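Metallo-carboxypeptidase (Pseudomonas aeruginosa, PDB 4A39) is a zinc-dependent metallocarboxypeptidase of the M14 family that probably trims residues from the C-terminus of peptides or proteins, as its cytosolic relatives do. Local coordinates at residues F49-F54 against F123-R128; R310-I315 against D355-P360; E348-D353 against T362-A367. All blocks are in the same frame, centred on the assembly; numbering follows the deposited sequence.

Along the chain interaction 1 closes before the other two begin, whereas the segments of interactions 2 and 3 alternate, 310-315 first, then 348-353, 355-360 and 362-367. Interaction 1 lies where the N-terminal β-domain meets the catalytic domain; its centre is about 13 Å from that of interaction 3, which it touches through Phe123 and through Glu124, whose OE1 probably accepts a hydrogen bond from Gly366 N. Interactions 2 and 3, with centres about 10 Å apart, share the loop between strand 343-350 and helix 366-383, and Asp353 OD2 probably accepts a hydrogen bond from Glu359 N, joining the two. The strand carries Glu348 into the ligand pocket, and the loop after it takes part in both contacts before helix 366-383 begins.

Interaction 1: F49-F54 against F123-R128; sequences FQWFHF and FEPYSR
Trp51 and His53 of the N-terminal β-domain receive Phe123 and Pro125, part of the linker that leaves strand 118-121 and leads to helix 128-138 of the M14 catalytic domain. The contact is made by van der Waals and CH-pi packing, with no hydrogen bond between the two segments. In Trp51 the bond from CA to CB leads neither toward the linker nor away from it; with CG anti to the backbone N (chi1 166°) the indole reaches the linker. Its pyrrole end stays behind, NE1 donating to Ser22 O. The six-membered ring does the touching: CZ3 lies 3.9 Å from Phe123 CB, which sits at the ring edge and in its plane, and CZ2 passes near Pro125 CG. The outermost carbon, CH2, meets two partners, 3.2 Å from Phe123 O and 3.8 Å from Pro125 CG, the latter again at the edge. The indole and the proline cross at about a right angle.

His53 meets the same proline differently, with a face instead of an edge. Its ND1 is hydrogen-bonded to Ser22 OG, which helps fix the rotation of the imidazole, so Ser22 holds both aromatic side chains. The phenyl ring of Phe123 leads away to Met185 on helix 185-196, the helix that follows zinc ligands His180 and Glu183; the indole itself is about 11 Å from the zinc ion. Pro125 also touches Trp95. Pro125 CG makes a CH-pi contact with His53, 3.8 Å from the ring centroid and 22° off the normal, displaced toward the rim so that His53 CE1 is its nearest ring atom at 3.5 Å.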
loop_
_atom_site.group_PDB
_atom_site.type_symbol
_atom_site.label_atom_id
_atom_site.label_comp_id
_atom_site.label_asym_id
_atom_site.label_seq_id
_atom_site.Cartn_x
_atom_site.Cartn_y
_atom_site.Cartn_z
ATOM N N PHE A 49 6.443 4.807 -13.913
ATOM C CA PHE A 49 7.589 4.532 -13.068
ATOM C C PHE A 49 7.750 5.602 -12.008
ATOM O O PHE A 49 7.344 6.751 -12.197
ATOM C CB PHE A 49 8.900 4.357 -13.861
ATOM C CG PHE A 49 9.458 5.623 -14.464
ATOM C CD1 PHE A 49 10.344 6.424 -13.745
ATOM C CD2 PHE A 49 9.172 5.966 -15.779
ATOM C CE1 PHE A 49 10.940 7.541 -14.333
ATOM C CE2 PHE A 49 9.761 7.077 -16.376
ATOM C CZ PHE A 49 10.649 7.866 -15.655
ATOM N N GLN A 50 8.299 5.182 -10.874
ATOM C CA GLN A 50 8.577 6.057 -9.739
ATOM C C GLN A 50 9.293 5.209 -8.693
ATOM O O GLN A 50 10.292 5.635 -8.120
ATOM C CB GLN A 50 7.292 6.638 -9.144
ATOM C CG GLN A 50 7.557 7.711 -8.085
ATOM C CD GLN A 50 7.228 9.121 -8.558
ATOM O OE1 GLN A 50 7.017 9.364 -9.747
ATOM N NE2 GLN A 50 7.189 10.061 -7.617
ATOM N N TRP A 51 8.774 4.006 -8.456
ATOM C CA TRP A 51 9.370 3.079 -7.498
ATOM C C TRP A 51 10.752 2.627 -7.960
ATOM O O TRP A 51 10.962 2.348 -9.138
ATOM C CB TRP A 51 8.459 1.849 -7.308
ATOM C CG TRP A 51 9.133 0.690 -6.615
ATOM C CD1 TRP A 51 9.832 -0.329 -7.206
ATOM C CD2 TRP A 51 9.228 0.471 -5.200
ATOM N NE1 TRP A 51 10.357 -1.162 -6.247
ATOM C CE2 TRP A 51 10.004 -0.693 -5.007
ATOM C CE3 TRP A 51 8.737 1.151 -4.075
ATOM C CZ2 TRP A 51 10.302 -1.196 -3.732
ATOM C CZ3 TRP A 51 9.034 0.652 -2.806
ATOM C CH2 TRP A 51 9.810 -0.511 -2.648
ATOM N N PHE A 52 11.698 2.590 -7.027
ATOM C CA PHE A 52 13.055 2.137 -7.314
ATOM C C PHE A 52 13.512 1.321 -6.115
ATOM O O PHE A 52 13.008 1.501 -5.008
ATOM C CB PHE A 52 14.000 3.329 -7.560
ATOM C CG PHE A 52 14.150 4.257 -6.383
ATOM C CD1 PHE A 52 15.094 4.006 -5.390
ATOM C CD2 PHE A 52 13.360 5.397 -6.282
ATOM C CE1 PHE A 52 15.249 4.882 -4.313
ATOM C CE2 PHE A 52 13.501 6.279 -5.214
ATOM C CZ PHE A 52 14.450 6.021 -4.223
ATOM N N HIS A 53 14.450 0.411 -6.347
ATOM C CA HIS A 53 14.974 -0.450 -5.294
ATOM C C HIS A 53 16.229 -1.119 -5.843
ATOM O O HIS A 53 16.164 -1.879 -6.805
ATOM C CB HIS A 53 13.920 -1.506 -4.921
ATOM C CG HIS A 53 14.329 -2.419 -3.805
ATOM N ND1 HIS A 53 13.584 -3.520 -3.442
ATOM C CD2 HIS A 53 15.398 -2.397 -2.972
ATOM C CE1 HIS A 53 14.175 -4.139 -2.436
ATOM N NE2 HIS A 53 15.278 -3.477 -2.131
ATOM N N PHE A 54 17.375 -0.828 -5.237
ATOM C CA PHE A 54 18.627 -1.415 -5.691
ATOM C C PHE A 54 19.622 -1.625 -4.565
ATOM O O PHE A 54 19.489 -1.052 -3.481
ATOM C CB PHE A 54 19.279 -0.554 -6.786
ATOM C CG PHE A 54 19.592 0.856 -6.359
ATOM C CD1 PHE A 54 18.635 1.861 -6.470
ATOM C CD2 PHE A 54 20.852 1.182 -5.852
ATOM C CE1 PHE A 54 18.927 3.172 -6.087
ATOM C CE2 PHE A 54 21.153 2.491 -5.465
ATOM C CZ PHE A 54 20.186 3.487 -5.584
ATOM N N PHE A 123 10.437 3.092 -0.761
ATOM C CA PHE A 123 9.764 2.857 0.518
ATOM C C PHE A 123 10.245 1.500 1.026
ATOM O O PHE A 123 10.709 0.676 0.239
ATOM C CB PHE A 123 8.235 2.826 0.371
ATOM C CG PHE A 123 7.505 2.944 1.687
ATOM C CD1 PHE A 123 7.297 4.191 2.270
ATOM C CD2 PHE A 123 7.067 1.807 2.363
ATOM C CE1 PHE A 123 6.665 4.301 3.508
ATOM C CE2 PHE A 123 6.433 1.908 3.603
ATOM C CZ PHE A 123 6.233 3.157 4.174
ATOM N N GLU A 124 10.142 1.267 2.333
ATOM C CA GLU A 124 10.552 -0.014 2.914
ATOM C C GLU A 124 9.799 -1.116 2.156
ATOM O O GLU A 124 8.585 -1.236 2.279
ATOM C CB GLU A 124 10.194 -0.035 4.404
ATOM C CG GLU A 124 10.712 -1.249 5.157
ATOM C CD GLU A 124 10.581 -1.114 6.665
ATOM O OE1 GLU A 124 10.066 -0.080 7.147
ATOM O OE2 GLU A 124 11.000 -2.052 7.370
ATOM N N PRO A 125 10.518 -1.946 1.375
ATOM C CA PRO A 125 9.915 -3.028 0.584
ATOM C C PRO A 125 9.253 -4.182 1.326
ATOM O O PRO A 125 9.680 -4.564 2.418
ATOM C CB PRO A 125 11.079 -3.532 -0.276
ATOM C CG PRO A 125 12.066 -2.398 -0.266
ATOM C CD PRO A 125 11.972 -1.896 1.145
ATOM N N TYR A 126 8.210 -4.731 0.706
ATOM C CA TYR A 126 7.491 -5.879 1.245
ATOM C C TYR A 126 7.656 -6.964 0.184
ATOM O O TYR A 126 7.008 -6.923 -0.861
ATOM C CB TYR A 126 6.007 -5.562 1.450
ATOM C CG TYR A 126 5.366 -6.466 2.476
ATOM C CD1 TYR A 126 5.093 -7.804 2.185
ATOM C CD2 TYR A 126 5.129 -6.010 3.771
ATOM C CE1 TYR A 126 4.605 -8.668 3.168
ATOM C CE2 TYR A 126 4.644 -6.863 4.762
ATOM C CZ TYR A 126 4.387 -8.188 4.456
ATOM O OH TYR A 126 3.933 -9.036 5.441
ATOM N N SER A 127 8.544 -7.920 0.444
ATOM C CA SER A 127 8.812 -8.994 -0.512
ATOM C C SER A 127 7.720 -10.053 -0.535
ATOM O O SER A 127 6.889 -10.127 0.367
ATOM C CB SER A 127 10.140 -9.676 -0.184
ATOM O OG SER A 127 10.039 -10.435 1.007
ATOM N N ARG A 128 7.725 -10.880 -1.574
ATOM C CA ARG A 128 6.733 -11.940 -1.665
ATOM C C ARG A 128 7.105 -13.021 -0.655
ATOM O O ARG A 128 6.256 -13.817 -0.244
ATOM C CB ARG A 128 6.684 -12.528 -3.078
ATOM C CG ARG A 128 6.351 -11.534 -4.188
ATOM C CD ARG A 128 5.019 -10.845 -3.941
ATOM N NE ARG A 128 5.159 -9.693 -3.050
ATOM C CZ ARG A 128 4.215 -9.275 -2.210
ATOM N NH1 ARG A 128 3.053 -9.912 -2.131
ATOM N NH2 ARG A 128 4.434 -8.210 -1.448
#

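Interaction 2: R310-I315 against D355-P360; sequences RGEFQI and DDNPEP
Glu312 and Asn357 carry most of this partly buried contact between two loops, joined by one side-chain hydrogen bond. Asn357 ND2 donates to Glu312 OE1 over 3.1 Å with an N-H...O angle of 163°. The carboxylate and amide planes are nearly coplanar, 15° apart, and the oxygen accepts through its anti lone pair, the one turned away from OE2. Glu312 CG is anti to the carbonyl carbon (chi1 -55°), and the chain runs extended beyond it, carrying the acid across to the amide; OE1 also rests 3.4 Å from Asn357 CB. A water accepts from the same ND2 at 2.9 Å and reaches back weakly to Gly311 O.

Charge gathers round the acid. Arg368 forms a salt bridge with Glu312 OE1 and Arg371 another with OE2, so the carboxylate is held from both oxygens. These arginines probably offset the nearby like charge of Glu359, whose OE2 is 4.3 Å from Glu312 OE1.

Beside this pair, Gln314 meets Asp356 through its aliphatic part: CG lies 3.7 Å from Asp356 OD1, and the side chains cross at about a right angle. The polar ends turn to other partners, Gln314 OE1 to His317 N and NE2 to Val281 O, and Asp356 OD1 to His280 ND1. The contact thus joins the loop after helix 294-308 to the loop that follows strand 343-350, with Phe313 packing on helix 294-308 and on strand 282-284 at the edge of the catalytic sheet, and helix 366-383 supplying both arginines.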
loop_
_atom_site.group_PDB
_atom_site.type_symbol
_atom_site.label_atom_id
_atom_site.label_comp_id
_atom_site.label_asym_id
_atom_site.label_seq_id
_atom_site.Cartn_x
_atom_site.Cartn_y
_atom_site.Cartn_z
ATOM N N ARG A 310 -7.620 8.070 17.280
ATOM C CA ARG A 310 -6.809 6.922 17.681
ATOM C C ARG A 310 -5.458 6.723 16.989
ATOM O O ARG A 310 -4.498 6.289 17.626
ATOM C CB ARG A 310 -7.623 5.638 17.510
ATOM C CG ARG A 310 -8.879 5.573 18.360
ATOM C CD ARG A 310 -9.609 4.258 18.147
ATOM N NE ARG A 310 -10.704 4.083 19.096
ATOM C CZ ARG A 310 -11.792 4.845 19.137
ATOM N NH1 ARG A 310 -11.943 5.843 18.277
ATOM N NH2 ARG A 310 -12.732 4.608 20.043
ATOM N N GLY A 311 -5.374 7.017 15.698
ATOM C CA GLY A 311 -4.115 6.791 15.008
ATOM C C GLY A 311 -3.498 7.981 14.308
ATOM O O GLY A 311 -3.907 9.121 14.505
ATOM N N GLU A 312 -2.481 7.709 13.496
ATOM C CA GLU A 312 -1.821 8.764 12.745
ATOM C C GLU A 312 -2.671 8.897 11.493
ATOM O O GLU A 312 -2.450 8.214 10.492
ATOM C CB GLU A 312 -0.390 8.357 12.403
ATOM C CG GLU A 312 0.428 7.974 13.627
ATOM C CD GLU A 312 1.918 8.023 13.367
ATOM O OE1 GLU A 312 2.498 9.131 13.438
ATOM O OE2 GLU A 312 2.507 6.960 13.083
ATOM N N PHE A 313 -3.654 9.784 11.575
ATOM C CA PHE A 313 -4.609 9.995 10.496
ATOM C C PHE A 313 -5.190 11.403 10.621
ATOM O O PHE A 313 -5.428 11.880 11.728
ATOM C CB PHE A 313 -5.729 8.956 10.639
ATOM C CG PHE A 313 -6.804 9.057 9.595
ATOM C CD1 PHE A 313 -6.655 8.431 8.364
ATOM C CD2 PHE A 313 -7.959 9.796 9.840
ATOM C CE1 PHE A 313 -7.642 8.540 7.378
ATOM C CE2 PHE A 313 -8.949 9.911 8.866
ATOM C CZ PHE A 313 -8.789 9.282 7.632
ATOM N N GLN A 314 -5.412 12.066 9.492
ATOM C CA GLN A 314 -5.978 13.409 9.532
ATOM C C GLN A 314 -6.996 13.631 8.420
ATOM O O GLN A 314 -7.169 12.775 7.550
ATOM C CB GLN A 314 -4.854 14.456 9.496
ATOM C CG GLN A 314 -3.914 14.359 8.318
ATOM C CD GLN A 314 -4.480 15.003 7.079
ATOM O OE1 GLN A 314 -4.608 16.226 7.003
ATOM N NE2 GLN A 314 -4.826 14.188 6.097
ATOM N N ILE A 315 -7.672 14.775 8.448
ATOM C CA ILE A 315 -8.711 15.062 7.467
ATOM C C ILE A 315 -8.468 16.244 6.523
ATOM O O ILE A 315 -8.918 16.231 5.377
ATOM C CB ILE A 315 -10.053 15.313 8.184
ATOM C CG1 ILE A 315 -10.385 14.120 9.082
ATOM C CG2 ILE A 315 -11.167 15.545 7.161
ATOM C CD1 ILE A 315 -11.523 14.374 10.043
ATOM N N ASP A 355 3.516 14.401 8.211
ATOM C CA ASP A 355 3.957 15.652 8.818
ATOM C C ASP A 355 3.290 16.099 10.110
ATOM O O ASP A 355 3.856 16.904 10.847
ATOM C CB ASP A 355 3.914 16.774 7.780
ATOM C CG ASP A 355 5.070 16.693 6.799
ATOM O OD1 ASP A 355 5.897 15.763 6.936
ATOM O OD2 ASP A 355 5.162 17.554 5.899
ATOM N N ASP A 356 2.101 15.587 10.401
ATOM C CA ASP A 356 1.435 15.962 11.641
ATOM C C ASP A 356 2.254 15.470 12.837
ATOM O O ASP A 356 2.294 16.126 13.881
ATOM C CB ASP A 356 0.030 15.366 11.686
ATOM C CG ASP A 356 -0.786 15.716 10.458
ATOM O OD1 ASP A 356 -0.472 15.196 9.371
ATOM O OD2 ASP A 356 -1.734 16.520 10.581
ATOM N N ASN A 357 2.897 14.314 12.676
ATOM C CA ASN A 357 3.751 13.717 13.709
ATOM C C ASN A 357 5.098 13.410 13.057
ATOM O O ASN A 357 5.377 12.263 12.695
ATOM C CB ASN A 357 3.156 12.410 14.238
ATOM C CG ASN A 357 1.733 12.566 14.724
ATOM O OD1 ASN A 357 1.366 13.599 15.284
ATOM N ND2 ASN A 357 0.923 11.529 14.528
ATOM N N PRO A 358 5.953 14.431 12.906
ATOM C CA PRO A 358 7.272 14.271 12.284
ATOM C C PRO A 358 8.213 13.274 12.956
ATOM O O PRO A 358 8.414 13.307 14.172
ATOM C CB PRO A 358 7.844 15.692 12.309
ATOM C CG PRO A 358 6.625 16.566 12.332
ATOM C CD PRO A 358 5.719 15.835 13.280
ATOM N N GLU A 359 8.779 12.388 12.142
ATOM C CA GLU A 359 9.748 11.386 12.578
ATOM C C GLU A 359 10.694 11.246 11.379
ATOM O O GLU A 359 10.774 10.193 10.747
ATOM C CB GLU A 359 9.038 10.062 12.912
ATOM C CG GLU A 359 8.188 10.159 14.185
ATOM C CD GLU A 359 7.410 8.894 14.525
ATOM O OE1 GLU A 359 7.829 7.780 14.131
ATOM O OE2 GLU A 359 6.375 9.018 15.216
ATOM N N PRO A 360 11.423 12.331 11.055
ATOM C CA PRO A 360 12.381 12.451 9.946
ATOM C C PRO A 360 13.389 11.327 9.748
ATOM O O PRO A 360 13.782 11.039 8.615
ATOM C CB PRO A 360 13.080 13.782 10.230
ATOM C CG PRO A 360 12.060 14.556 10.984
ATOM C CD PRO A 360 11.491 13.526 11.915
HETATM O O HOH W 1 -1.540 10.935 16.034
#

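Interaction 3: E348-D353 against T362-A367; sequences EMPFKD and TGWSGA. With GEM ((2-guanidinoethylmercapto)succinic acid), chain D.
Trp364 lays its indole against Met349 and Pro350 at the end of strand 343-350, in the central mixed sheet of the M14 carboxypeptidase α/β fold, just ahead of helix 366-383. Pro350 comes over a face: CD stands in a CH-pi contact 4.1 Å from the centroid of the five-membered ring and 11° off its normal, while CG touches Trp364 CB. Met349 SD lies at the ring edge, 4.7 Å from the same centroid, a Met-aromatic contact, and Trp364 NE1 points a weak hydrogen bond at SD, 3.6 Å away with an N-H...S angle of 144°. Nearer its root, Met349 CB is 3.5 Å from Trp364 NE1. With CG anti to the backbone N (chi1 -170°) the indole swings to Met349 and Pro350; Trp364 CB itself lies 3.3 Å from Pro350 O.

Farther along the loop, Asp353 OD1 sits against the backbone of Gly363 and forms a salt bridge with Arg368 of the helix. Ser365 is the N-cap of that helix, its OG accepting from Arg368 N.

On the same strand Glu348, predicted to be the catalytic proton donor/acceptor, faces the pocket. Its OE2 lies 2.8 Å from O12 of the bound (2-guanidinoethylmercapto)succinic acid, whereas the neighbouring Met349 is turned to the indole and helix 366-383. The backbones join through one nearly straight hydrogen bond, Trp364 N to Lys352 O at 2.8 Å, which lies in the carbonyl plane on an oxygen lone pair.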
loop_
_atom_site.group_PDB
_atom_site.type_symbol
_atom_site.label_atom_id
_atom_site.label_comp_id
_atom_site.label_asym_id
_atom_site.label_seq_id
_atom_site.Cartn_x
_atom_site.Cartn_y
_atom_site.Cartn_z
ATOM N N GLU A 348 -4.970 6.216 2.260
ATOM C CA GLU A 348 -3.716 6.682 1.679
ATOM C C GLU A 348 -2.634 7.013 2.697
ATOM O O GLU A 348 -2.811 7.886 3.543
ATOM C CB GLU A 348 -3.978 7.924 0.827
ATOM C CG GLU A 348 -4.902 7.719 -0.365
ATOM C CD GLU A 348 -4.246 6.970 -1.502
ATOM O OE1 GLU A 348 -3.004 6.824 -1.492
ATOM O OE2 GLU A 348 -4.975 6.535 -2.419
ATOM N N MET A 349 -1.515 6.304 2.611
ATOM C CA MET A 349 -0.369 6.544 3.484
ATOM C C MET A 349 0.708 7.194 2.616
ATOM O O MET A 349 0.845 6.876 1.433
ATOM C CB MET A 349 0.135 5.234 4.084
ATOM C CG MET A 349 -0.799 4.636 5.128
ATOM S SD MET A 349 -0.290 2.959 5.557
ATOM C CE MET A 349 -1.046 2.037 4.187
ATOM N N PRO A 350 1.496 8.106 3.197
ATOM C CA PRO A 350 2.552 8.812 2.465
ATOM C C PRO A 350 3.877 8.102 2.226
ATOM O O PRO A 350 4.320 7.302 3.046
ATOM C CB PRO A 350 2.751 10.063 3.304
ATOM C CG PRO A 350 2.617 9.518 4.700
ATOM C CD PRO A 350 1.397 8.604 4.584
ATOM N N PHE A 351 4.503 8.411 1.092
ATOM C CA PHE A 351 5.827 7.880 0.782
ATOM C C PHE A 351 6.835 8.769 1.507
ATOM O O PHE A 351 7.987 8.380 1.705
ATOM C CB PHE A 351 6.129 7.937 -0.723
ATOM C CG PHE A 351 5.597 6.767 -1.492
ATOM C CD1 PHE A 351 4.294 6.770 -1.979
ATOM C CD2 PHE A 351 6.394 5.654 -1.716
ATOM C CE1 PHE A 351 3.794 5.676 -2.680
ATOM C CE2 PHE A 351 5.905 4.551 -2.417
ATOM C CZ PHE A 351 4.601 4.563 -2.901
ATOM N N LYS A 352 6.394 9.970 1.875
ATOM C CA LYS A 352 7.229 10.941 2.585
ATOM C C LYS A 352 7.059 10.665 4.080
ATOM O O LYS A 352 7.354 9.563 4.536
ATOM C CB LYS A 352 6.789 12.371 2.225
ATOM C CG LYS A 352 7.020 12.731 0.756
ATOM C CD LYS A 352 6.411 14.076 0.395
ATOM C CE LYS A 352 6.670 14.430 -1.069
ATOM N NZ LYS A 352 6.057 15.745 -1.423
ATOM N N ASP A 353 6.588 11.649 4.841
ATOM C CA ASP A 353 6.364 11.463 6.276
ATOM C C ASP A 353 4.923 11.888 6.527
ATOM O O ASP A 353 4.276 12.439 5.639
ATOM C CB ASP A 353 7.312 12.368 7.085
ATOM C CG ASP A 353 7.469 11.937 8.550
ATOM O OD1 ASP A 353 6.736 11.050 9.028
ATOM O OD2 ASP A 353 8.344 12.507 9.236
ATOM N N THR A 362 13.024 8.212 9.901
ATOM C CA THR A 362 12.465 7.110 9.126
ATOM C C THR A 362 11.365 7.549 8.175
ATOM O O THR A 362 11.026 6.813 7.243
ATOM C CB THR A 362 11.823 6.051 10.035
ATOM O OG1 THR A 362 10.736 6.652 10.755
ATOM C CG2 THR A 362 12.833 5.498 11.019
ATOM N N GLY A 363 10.807 8.734 8.410
ATOM C CA GLY A 363 9.697 9.186 7.585
ATOM C C GLY A 363 8.596 8.169 7.833
ATOM O O GLY A 363 8.616 7.488 8.864
ATOM N N TRP A 364 7.629 8.055 6.928
ATOM C CA TRP A 364 6.587 7.049 7.117
ATOM C C TRP A 364 7.311 5.721 6.900
ATOM O O TRP A 364 8.188 5.618 6.032
ATOM C CB TRP A 364 5.441 7.234 6.119
ATOM C CG TRP A 364 4.246 6.377 6.447
ATOM C CD1 TRP A 364 3.796 5.296 5.746
ATOM C CD2 TRP A 364 3.381 6.504 7.586
ATOM N NE1 TRP A 364 2.709 4.740 6.377
ATOM C CE2 TRP A 364 2.431 5.460 7.508
ATOM C CE3 TRP A 364 3.318 7.399 8.666
ATOM C CZ2 TRP A 364 1.424 5.283 8.472
ATOM C CZ3 TRP A 364 2.316 7.224 9.625
ATOM C CH2 TRP A 364 1.383 6.172 9.517
ATOM N N SER A 365 6.933 4.713 7.677
ATOM C CA SER A 365 7.602 3.417 7.648
ATOM C C SER A 365 6.684 2.205 7.670
ATOM O O SER A 365 5.471 2.320 7.822
ATOM C CB SER A 365 8.491 3.328 8.876
ATOM O OG SER A 365 7.661 3.356 10.030
ATOM N N GLY A 366 7.294 1.030 7.548
ATOM C CA GLY A 366 6.526 -0.196 7.602
ATOM C C GLY A 366 5.894 -0.325 8.977
ATOM O O GLY A 366 4.738 -0.724 9.099
ATOM N N ALA A 367 6.645 0.027 10.018
ATOM C CA ALA A 367 6.138 -0.071 11.386
ATOM C C ALA A 367 4.936 0.835 11.640
ATOM O O ALA A 367 3.968 0.424 12.288
ATOM C CB ALA A 367 7.250 0.245 12.381
HETATM C C8 GEM D . -5.972 6.517 -6.327
HETATM S S7 GEM D . -6.772 5.366 -5.151
HETATM C C6 GEM D . -8.281 6.312 -4.731
HETATM C C5 GEM D . -8.123 7.833 -4.809
HETATM N N3 GEM D . -8.013 8.268 -6.208
HETATM C C1 GEM D . -8.971 9.028 -6.735
HETATM N N4 GEM D . -10.019 9.373 -5.992
HETATM N N2 GEM D . -8.893 9.437 -7.998
HETATM C C9 GEM D . -5.752 5.863 -7.693
HETATM O O14 GEM D . -6.220 4.716 -7.870
HETATM O O15 GEM D . -5.116 6.528 -8.536
HETATM C C10 GEM D . -4.652 7.046 -5.762
HETATM C C11 GEM D . -3.641 5.921 -5.521
HETATM O O12 GEM D . -3.114 5.854 -4.389
HETATM O O13 GEM D . -3.405 5.161 -6.483
#